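Local coordinates for PKS_KS domain-containing protein (Photorhabdus luminescens subsp. laumondii, PDB 6SMO), which probably catalyses decarboxylative condensation on acyl carrier protein-bound chains, as a ketosynthase of the thiolase-like superfamily, and binds a twelve-carbon polyketo aldehyde here, at residues 132-135 and 136-139; 151-154 and 155-158; 268-272 and 273-277. All blocks are in the same frame, centred on the assembly; numbering follows the deposited sequence.

Contact 1 (132-135 and 136-139); sequences ADAA and GMEE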
ATOM      1  N   ALA B 132       4.474   4.682   6.518  1.00 38.94           N
ATOM      2  CA  ALA B 132       5.377   5.834   6.277  1.00 39.73           C
ATOM      3  C   ALA B 132       5.795   6.448   7.623  1.00 40.67           C
ATOM      4  O   ALA B 132       6.177   5.670   8.520  1.00 41.16           O
ATOM      5  CB  ALA B 132       4.697   6.830   5.367  1.00 39.40           C
ATOM      6  N   ASP B 133       5.719   7.779   7.767  1.00 41.90           N
ATOM      7  CA  ASP B 133       6.146   8.520   8.986  1.00 42.85           C
ATOM      8  C   ASP B 133       4.940   8.698   9.919  1.00 43.34           C
ATOM      9  O   ASP B 133       4.601   9.854  10.237  1.00 43.25           O
ATOM     10  CB  ASP B 133       6.795   9.856   8.611  1.00 43.92           C
ATOM     11  CG  ASP B 133       7.509  10.545   9.763  1.00 44.90           C
ATOM     12  OD1 ASP B 133       8.140   9.836  10.573  1.00 45.48           O
ATOM     13  OD2 ASP B 133       7.426  11.786   9.842  1.00 45.73           O
ATOM     14  N   ALA B 134       4.330   7.588  10.351  1.00 43.56           N
ATOM     15  CA  ALA B 134       3.182   7.554  11.288  1.00 43.62           C
ATOM     16  C   ALA B 134       3.615   8.077  12.664  1.00 43.57           C
ATOM     17  O   ALA B 134       2.787   8.731  13.329  1.00 44.04           O
ATOM     18  CB  ALA B 134       2.620   6.156  11.383  1.00 43.57           C
ATOM     19  N   ALA B 135       4.857   7.791  13.068  1.00 43.36           N
ATOM     20  CA  ALA B 135       5.474   8.270  14.328  1.00 43.49           C
ATOM     21  C   ALA B 135       5.427   9.802  14.370  1.00 43.54           C
ATOM     22  O   ALA B 135       4.993  10.352  15.403  1.00 43.72           O
ATOM     23  CB  ALA B 135       6.890   7.760  14.440  1.00 43.17           C
ATOM     24  N   GLY B 136       5.851  10.453  13.281  1.00 43.48           N
ATOM     25  CA  GLY B 136       5.838  11.920  13.118  1.00 43.97           C
ATOM     26  C   GLY B 136       4.427  12.483  13.122  1.00 44.38           C
ATOM     27  O   GLY B 136       4.232  13.576  13.690  1.00 44.46           O
ATOM     28  N   MET B 137       3.477  11.768  12.506  1.00 44.71           N
ATOM     29  CA  MET B 137       2.040  12.154  12.431  1.00 44.92           C
ATOM     30  C   MET B 137       1.404  12.048  13.823  1.00 46.18           C
ATOM     31  O   MET B 137       0.645  12.966  14.194  1.00 46.42           O
ATOM     32  CB  MET B 137       1.273  11.260  11.450  1.00 44.49           C
ATOM     33  CG  MET B 137       1.642  11.499   9.995  1.00 43.97           C
ATOM     34  SD  MET B 137       0.521  10.679   8.830  1.00 43.64           S
ATOM     35  CE  MET B 137       1.268   9.053   8.728  1.00 43.28           C
ATOM     36  N   GLU B 138       1.700  10.967  14.556  1.00 47.10           N
ATOM     37  CA  GLU B 138       1.193  10.704  15.931  1.00 48.41           C
ATOM     38  C   GLU B 138       1.733  11.776  16.885  1.00 49.89           C
ATOM     39  O   GLU B 138       0.929  12.338  17.656  1.00 50.01           O
ATOM     40  CB  GLU B 138       1.611   9.305  16.392  1.00 48.23           C
ATOM     41  CG  GLU B 138       1.108   8.934  17.777  1.00 48.61           C
ATOM     42  CD  GLU B 138       1.877   7.811  18.454  1.00 48.97           C
ATOM     43  OE1 GLU B 138       1.251   7.031  19.197  1.00 48.76           O
ATOM     44  OE2 GLU B 138       3.103   7.725  18.242  1.00 49.43           O
ATOM     45  N   GLU B 139       3.045  12.032  16.834  1.00 51.10           N
ATOM     46  CA  GLU B 139       3.760  13.013  17.697  1.00 52.13           C
ATOM     47  C   GLU B 139       3.193  14.418  17.453  1.00 53.14           C
ATOM     48  O   GLU B 139       3.020  15.160  18.440  1.00 53.32           O
ATOM     49  CB  GLU B 139       5.265  12.953  17.422  1.00 52.71           C
ATOM     50  CG  GLU B 139       6.098  13.822  18.349  1.00 53.20           C
ATOM     51  CD  GLU B 139       6.195  15.289  17.963  1.00 54.13           C
ATOM     52  OE1 GLU B 139       6.135  15.590  16.753  1.00 53.90           O
ATOM     53  OE2 GLU B 139       6.327  16.128  18.876  1.00 55.07           O
TER

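Contact 2 (151-154 and 155-158); sequences NIHP and DLIK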
ATOM      1  N   ASN B 151      -8.779  19.879  22.501  1.00 72.83           N
ATOM      2  CA  ASN B 151      -8.988  19.971  21.030  1.00 73.01           C
ATOM      3  C   ASN B 151      -7.679  20.426  20.372  1.00 72.24           C
ATOM      4  O   ASN B 151      -6.735  20.772  21.110  1.00 72.45           O
ATOM      5  CB  ASN B 151     -10.139  20.917  20.674  1.00 73.74           C
ATOM      6  CG  ASN B 151     -11.499  20.366  21.046  1.00 74.89           C
ATOM      7  OD1 ASN B 151     -11.606  19.442  21.851  1.00 76.70           O
ATOM      8  ND2 ASN B 151     -12.547  20.928  20.467  1.00 75.85           N
ATOM      9  N   ILE B 152      -7.631  20.425  19.037  1.00 71.95           N
ATOM     10  CA  ILE B 152      -6.431  20.811  18.236  1.00 72.09           C
ATOM     11  C   ILE B 152      -6.266  22.335  18.283  1.00 73.49           C
ATOM     12  O   ILE B 152      -7.234  23.047  17.952  1.00 74.85           O
ATOM     13  CB  ILE B 152      -6.538  20.280  16.790  1.00 71.39           C
ATOM     14  CG1 ILE B 152      -6.353  18.760  16.744  1.00 70.82           C
ATOM     15  CG2 ILE B 152      -5.557  20.993  15.869  1.00 70.85           C
ATOM     16  CD1 ILE B 152      -6.897  18.110  15.497  1.00 70.36           C
ATOM     17  N   HIS B 153      -5.077  22.800  18.684  1.00 74.15           N
ATOM     18  CA  HIS B 153      -4.645  24.223  18.666  1.00 75.64           C
ATOM     19  C   HIS B 153      -4.044  24.542  17.298  1.00 76.04           C
ATOM     20  O   HIS B 153      -2.987  24.014  16.960  1.00 74.99           O
ATOM     21  CB  HIS B 153      -3.635  24.492  19.792  1.00 75.82           C
ATOM     22  CG  HIS B 153      -4.224  24.487  21.162  1.00 76.29           C
ATOM     23  ND1 HIS B 153      -3.854  25.407  22.125  1.00 76.64           N
ATOM     24  CD2 HIS B 153      -5.151  23.690  21.736  1.00 76.57           C
ATOM     25  CE1 HIS B 153      -4.525  25.172  23.234  1.00 77.43           C
ATOM     26  NE2 HIS B 153      -5.329  24.123  23.022  1.00 77.25           N
ATOM     27  N   PRO B 154      -4.686  25.397  16.466  1.00 77.44           N
ATOM     28  CA  PRO B 154      -4.154  25.723  15.140  1.00 77.26           C
ATOM     29  C   PRO B 154      -2.756  26.363  15.169  1.00 77.27           C
ATOM     30  O   PRO B 154      -1.974  26.079  14.279  1.00 76.77           O
ATOM     31  CB  PRO B 154      -5.167  26.727  14.565  1.00 77.69           C
ATOM     32  CG  PRO B 154      -6.436  26.480  15.355  1.00 77.81           C
ATOM     33  CD  PRO B 154      -5.962  26.080  16.736  1.00 77.71           C
ATOM     34  N   ASP B 155      -2.482  27.199  16.178  1.00 77.74           N
ATOM     35  CA  ASP B 155      -1.236  28.008  16.299  1.00 78.43           C
ATOM     36  C   ASP B 155      -0.017  27.096  16.500  1.00 76.14           C
ATOM     37  O   ASP B 155       1.071  27.473  16.024  1.00 75.90           O
ATOM     38  CB  ASP B 155      -1.341  29.043  17.424  1.00 80.34           C
ATOM     39  CG  ASP B 155      -1.596  28.451  18.800  1.00 81.72           C
ATOM     40  OD1 ASP B 155      -2.545  27.653  18.925  1.00 82.55           O
ATOM     41  OD2 ASP B 155      -0.844  28.793  19.735  1.00 83.06           O
ATOM     42  N   LEU B 156      -0.185  25.949  17.171  1.00 74.82           N
ATOM     43  CA  LEU B 156       0.929  25.026  17.535  1.00 73.43           C
ATOM     44  C   LEU B 156       1.381  24.202  16.319  1.00 72.34           C
ATOM     45  O   LEU B 156       2.481  23.618  16.398  1.00 72.16           O
ATOM     46  CB  LEU B 156       0.495  24.108  18.684  1.00 72.41           C
ATOM     47  CG  LEU B 156       0.510  24.730  20.082  1.00 72.49           C
ATOM     48  CD1 LEU B 156      -0.080  23.771  21.103  1.00 72.27           C
ATOM     49  CD2 LEU B 156       1.919  25.132  20.497  1.00 71.95           C
ATOM     50  N   ILE B 157       0.583  24.149  15.245  1.00 71.22           N
ATOM     51  CA  ILE B 157       0.927  23.410  13.990  1.00 69.59           C
ATOM     52  C   ILE B 157       2.088  24.143  13.305  1.00 69.54           C
ATOM     53  O   ILE B 157       1.875  25.278  12.834  1.00 67.44           O
ATOM     54  CB  ILE B 157      -0.289  23.266  13.049  1.00 69.00           C
ATOM     55  CG1 ILE B 157      -1.446  22.516  13.715  1.00 69.36           C
ATOM     56  CG2 ILE B 157       0.120  22.603  11.741  1.00 67.93           C
ATOM     57  CD1 ILE B 157      -2.779  22.717  13.032  1.00 69.80           C
ATOM     58  N   LYS B 158       3.263  23.508  13.254  1.00 70.17           N
ATOM     59  CA  LYS B 158       4.496  24.061  12.631  1.00 71.40           C
ATOM     60  C   LYS B 158       4.464  23.807  11.119  1.00 71.24           C
ATOM     61  O   LYS B 158       3.685  22.941  10.675  1.00 70.81           O
ATOM     62  CB  LYS B 158       5.745  23.436  13.261  1.00 72.09           C
ATOM     63  CG  LYS B 158       6.081  23.934  14.660  1.00 73.30           C
ATOM     64  CD  LYS B 158       6.677  25.325  14.677  1.00 74.08           C
ATOM     65  CE  LYS B 158       6.996  25.817  16.072  1.00 75.01           C
ATOM     66  NZ  LYS B 158       7.715  27.112  16.045  1.00 75.46           N
TER

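Contact 3 (268-272 and 273-277); sequences ILESY and EHAKQ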
ATOM      1  N   ILE B 268      19.366  -2.372  -5.778  1.00 35.29           N
ATOM      2  CA  ILE B 268      19.641  -1.706  -7.085  1.00 35.64           C
ATOM      3  C   ILE B 268      19.384  -2.731  -8.194  1.00 35.76           C
ATOM      4  O   ILE B 268      20.285  -3.548  -8.468  1.00 35.64           O
ATOM      5  CB  ILE B 268      21.074  -1.133  -7.146  1.00 36.07           C
ATOM      6  CG1 ILE B 268      21.380  -0.207  -5.965  1.00 36.35           C
ATOM      7  CG2 ILE B 268      21.323  -0.441  -8.480  1.00 36.28           C
ATOM      8  CD1 ILE B 268      20.447   0.981  -5.835  1.00 36.22           C
ATOM      9  N   LEU B 269      18.184  -2.698  -8.783  1.00 35.88           N
ATOM     10  CA  LEU B 269      17.799  -3.527  -9.955  1.00 36.02           C
ATOM     11  C   LEU B 269      18.210  -2.784 -11.230  1.00 36.67           C
ATOM     12  O   LEU B 269      18.028  -1.553 -11.275  1.00 35.80           O
ATOM     13  CB  LEU B 269      16.286  -3.780  -9.941  1.00 35.76           C
ATOM     14  CG  LEU B 269      15.687  -4.249  -8.616  1.00 35.63           C
ATOM     15  CD1 LEU B 269      14.202  -4.534  -8.774  1.00 35.69           C
ATOM     16  CD2 LEU B 269      16.406  -5.477  -8.083  1.00 35.67           C
ATOM     17  N   GLU B 270      18.754  -3.498 -12.220  1.00 37.70           N
ATOM     18  CA  GLU B 270      19.058  -2.929 -13.559  1.00 38.90           C
ATOM     19  C   GLU B 270      19.064  -4.038 -14.617  1.00 39.37           C
ATOM     20  O   GLU B 270      19.035  -5.227 -14.243  1.00 38.65           O
ATOM     21  CB  GLU B 270      20.373  -2.145 -13.539  1.00 39.76           C
ATOM     22  CG  GLU B 270      21.576  -2.926 -13.040  1.00 40.05           C
ATOM     23  CD  GLU B 270      22.861  -2.113 -13.036  1.00 40.85           C
ATOM     24  OE1 GLU B 270      23.387  -1.834 -14.132  1.00 41.05           O
ATOM     25  OE2 GLU B 270      23.322  -1.745 -11.939  1.00 41.05           O
ATOM     26  N   SER B 271      19.077  -3.634 -15.890  1.00 40.36           N
ATOM     27  CA  SER B 271      19.082  -4.514 -17.089  1.00 41.77           C
ATOM     28  C   SER B 271      20.346  -5.382 -17.092  1.00 42.76           C
ATOM     29  O   SER B 271      21.392  -4.906 -16.609  1.00 42.64           O
ATOM     30  CB  SER B 271      18.977  -3.693 -18.349  1.00 42.49           C
ATOM     31  OG  SER B 271      18.988  -4.520 -19.503  1.00 43.50           O
ATOM     32  N   TYR B 272      20.240  -6.606 -17.619  1.00 44.10           N
ATOM     33  CA  TYR B 272      21.356  -7.581 -17.750  1.00 45.71           C
ATOM     34  C   TYR B 272      22.417  -7.016 -18.702  1.00 46.20           C
ATOM     35  O   TYR B 272      23.620  -7.150 -18.402  1.00 45.58           O
ATOM     36  CB  TYR B 272      20.834  -8.939 -18.228  1.00 46.85           C
ATOM     37  CG  TYR B 272      21.864 -10.040 -18.243  1.00 48.75           C
ATOM     38  CD1 TYR B 272      22.507 -10.431 -17.079  1.00 48.96           C
ATOM     39  CD2 TYR B 272      22.192 -10.702 -19.414  1.00 50.28           C
ATOM     40  CE1 TYR B 272      23.454 -11.442 -17.078  1.00 50.48           C
ATOM     41  CE2 TYR B 272      23.136 -11.718 -19.433  1.00 51.59           C
ATOM     42  CZ  TYR B 272      23.770 -12.089 -18.260  1.00 51.40           C
ATOM     43  OH  TYR B 272      24.700 -13.089 -18.271  1.00 53.25           O
ATOM     44  N   GLU B 273      21.980  -6.396 -19.805  1.00 46.72           N
ATOM     45  CA  GLU B 273      22.858  -5.783 -20.839  1.00 47.94           C
ATOM     46  C   GLU B 273      23.581  -4.566 -20.248  1.00 46.83           C
ATOM     47  O   GLU B 273      24.794  -4.426 -20.502  1.00 46.88           O
ATOM     48  CB  GLU B 273      22.046  -5.384 -22.074  1.00 49.36           C
ATOM     49  CG  GLU B 273      21.457  -6.567 -22.826  1.00 51.15           C
ATOM     50  CD  GLU B 273      22.477  -7.495 -23.465  1.00 52.37           C
ATOM     51  OE1 GLU B 273      22.345  -8.724 -23.294  1.00 53.07           O
ATOM     52  OE2 GLU B 273      23.398  -6.988 -24.137  1.00 54.13           O
ATOM     53  N   HIS B 274      22.864  -3.727 -19.489  1.00 45.17           N
ATOM     54  CA  HIS B 274      23.383  -2.478 -18.866  1.00 44.94           C
ATOM     55  C   HIS B 274      24.470  -2.808 -17.836  1.00 45.34           C
ATOM     56  O   HIS B 274      25.466  -2.061 -17.774  1.00 44.69           O
ATOM     57  CB  HIS B 274      22.241  -1.670 -18.233  1.00 44.07           C
ATOM     58  CG  HIS B 274      22.657  -0.318 -17.757  1.00 43.76           C
ATOM     59  ND1 HIS B 274      23.123  -0.095 -16.476  1.00 43.11           N
ATOM     60  CD2 HIS B 274      22.687   0.879 -18.385  1.00 43.59           C
ATOM     61  CE1 HIS B 274      23.419   1.180 -16.333  1.00 42.85           C
ATOM     62  NE2 HIS B 274      23.159   1.800 -17.490  1.00 43.03           N
ATOM     63  N   ALA B 275      24.275  -3.877 -17.057  1.00 46.03           N
ATOM     64  CA  ALA B 275      25.190  -4.332 -15.983  1.00 46.77           C
ATOM     65  C   ALA B 275      26.488  -4.883 -16.587  1.00 48.04           C
ATOM     66  O   ALA B 275      27.563  -4.595 -16.025  1.00 48.80           O
ATOM     67  CB  ALA B 275      24.503  -5.363 -15.120  1.00 46.31           C
ATOM     68  N   LYS B 276      26.387  -5.647 -17.682  1.00 49.70           N
ATOM     69  CA  LYS B 276      27.536  -6.329 -18.341  1.00 50.35           C
ATOM     70  C   LYS B 276      28.461  -5.299 -19.002  1.00 49.95           C
ATOM     71  O   LYS B 276      29.688  -5.507 -18.951  1.00 50.17           O
ATOM     72  CB  LYS B 276      27.051  -7.355 -19.372  1.00 51.94           C
ATOM     73  CG  LYS B 276      26.663  -8.712 -18.799  1.00 53.41           C
ATOM     74  CD  LYS B 276      26.607  -9.816 -19.836  1.00 55.56           C
ATOM     75  CE  LYS B 276      25.531  -9.603 -20.881  1.00 56.95           C
ATOM     76  NZ  LYS B 276      25.480 -10.724 -21.849  1.00 58.29           N
ATOM     77  N   GLN B 277      27.901  -4.237 -19.594  1.00 49.97           N
ATOM     78  CA  GLN B 277      28.664  -3.205 -20.349  1.00 51.12           C
ATOM     79  C   GLN B 277      29.577  -2.423 -19.394  1.00 49.86           C
ATOM     80  O   GLN B 277      30.733  -2.157 -19.784  1.00 50.59           O
ATOM     81  CB  GLN B 277      27.719  -2.268 -21.109  1.00 52.29           C
ATOM     82  CG  GLN B 277      27.124  -2.891 -22.366  1.00 53.71           C
ATOM     83  CD  GLN B 277      28.148  -3.106 -23.456  1.00 55.21           C
ATOM     84  OE1 GLN B 277      28.354  -4.221 -23.930  1.00 56.41           O
ATOM     85  NE2 GLN B 277      28.806  -2.031 -23.860  1.00 56.85           N
TER

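Contact 1 (132-135 and 136-139)
D133 and M137 meet at the first turn of helix 134-144, a local contact at a helix N-terminus of the thiolase-like fold, beside the polyketide pocket of the ketosynthase. D133 takes the N-cap position, and its carbonyl oxygen receives the first backbone bond of the helix, from M137 N at 3.2 Å. The bonds E138 N to A134 O (2.8 Å) and E139 N to A135 O (2.9 Å) continue the alpha-helical ladder. The D133 side chain turns back beside the helix start: CG is anti to the backbone N (chi1 -168°), and the carboxylate settles next to G136, with D133 OD2 3.6 Å from G136 CA. That same oxygen has outside partners, a weak hydrogen bond to S164 OG and a long, weak ion pair with R94. The carboxylates of E138 and E139 are bonded outside these residues. E138 OE1 is hydrogen-bonded to H118 NE2 of the neighbouring Ketoacyl_synth_N chain and, weakly, to the backbone of L225, a pocket residue; E139 forms a salt bridge with R143 one turn further along. The helix start thus reaches both the subunit interface and the surroundings of the bound ligand, which lies about 5 Å from the side chain of A134. M137 packs on F165 of its own chain and on W133 of the neighbouring Ketoacyl_synth_N chain. Its chain bends at chi3 (-86°), which brings the terminal methyl back alongside the preceding turn, M137 CE lying 3.5 Å from A134 CA and 4.2 Å from A134 CB.

Contact 2 (151-154 and 155-158)
H153 and D155 stand side by side and point the same way, their ring and carboxylate planes 32° apart, on a surface turn in the loop between helices 134-144 and 169-178. The closest approach of the two side chains is from the carboxylate to the methylene of the histidine, D155 OD1 to H153 CB at 3.5 Å. H153 ND1 remains 4.1 Å from D155 OD1, too far to be a bonded pair. With chi1 at 59°, CG of D155 sits between its own backbone N and carbonyl carbon, and this folds the carboxylate back over the preceding backbone. L156 comes to the same methylene with one branch, its CD1 lying 3.9 Å from H153 CB. The backbone beneath makes two overlapping beta turns, each closed by a weak hydrogen bond: L156 N to H153 O at 3.4 Å and I157 N to P154 O at 3.3 Å. The far end of I157 lies against P154, with I157 CD1 3.9 Å from P154 CA, and the same methyl meets I152 CG2 at 4.3 Å. The turn bonds are weak, and the aliphatic side chains of I152, L156 and I157 also lie against I144 at the end of helix 134-144, while both isoleucines touch N196 of the neighbouring Ketoacyl_synth_N chain. H153 NE2 has a weak hydrogen bond to E150. The nearby acids E150 and D155 would, if anything, favour protonation of H153, whose charge is not seen.

Contact 3 (268-272 and 273-277)
H274 ND1 donates a nearly straight hydrogen bond to E270 OE1 (2.9 Å, 168°), joining the end of strand 263-271, in the central sheet of the thiolase-like fold, to the short helix that follows it. The oxygen lies at the imidazole edge, in the ring plane, but the donor reaches it from above the carboxylate plane. With chi1 at 55°, E270 CG lies between backbone N and carbonyl carbon, and the extended chain beyond it takes the carboxylate to the helix. On another side of the helix K276 runs over one face of the Y272 ring in a CH-pi contact, its CD 4.3 Å from the ring centroid, while K276 CE comes to 3.5 Å from Y272 CE2. Y272 also forms a cation-pi pair with R28. Behind these side chains S271 occupies the N-cap, and the backbone bonds A275 N to S271 O (3.1 Å) and K276 N to Y272 O (3.2 Å) build the first turn; the axis of helix segment 273-277 lies 94° from that of strand 268-271. E270 OE2 is held in turn by T32 OG1 of the adjacent strand 29-37 and by a salt bridge to R278. A buried carboxylate is thus shared among histidine, threonine and arginine, which would probably stabilise its negative charge.

How the contacts relate
The three contacts follow one another along the chain and touch nowhere. Contact 1 is buried, contact 2 lies at the surface, and contact 3 is partly buried, with centres about 37 Å (1 and 3) and about 50 Å (2 and 3) apart. Contacts 1 and 2 are related through helix 134-144: one forms its start, and the other packs on I144 at its far end. Both meet the neighbouring Ketoacyl_synth_N chain, whereas no other protein chain of the assembly touches contact 3, at the C-terminal end of an interior strand of the central sheet. Contact 1 rests on regular helical bonding near the ligand, contact 2 on weak turn bonds and aliphatic packing, contact 3 on a His-carboxylate bond.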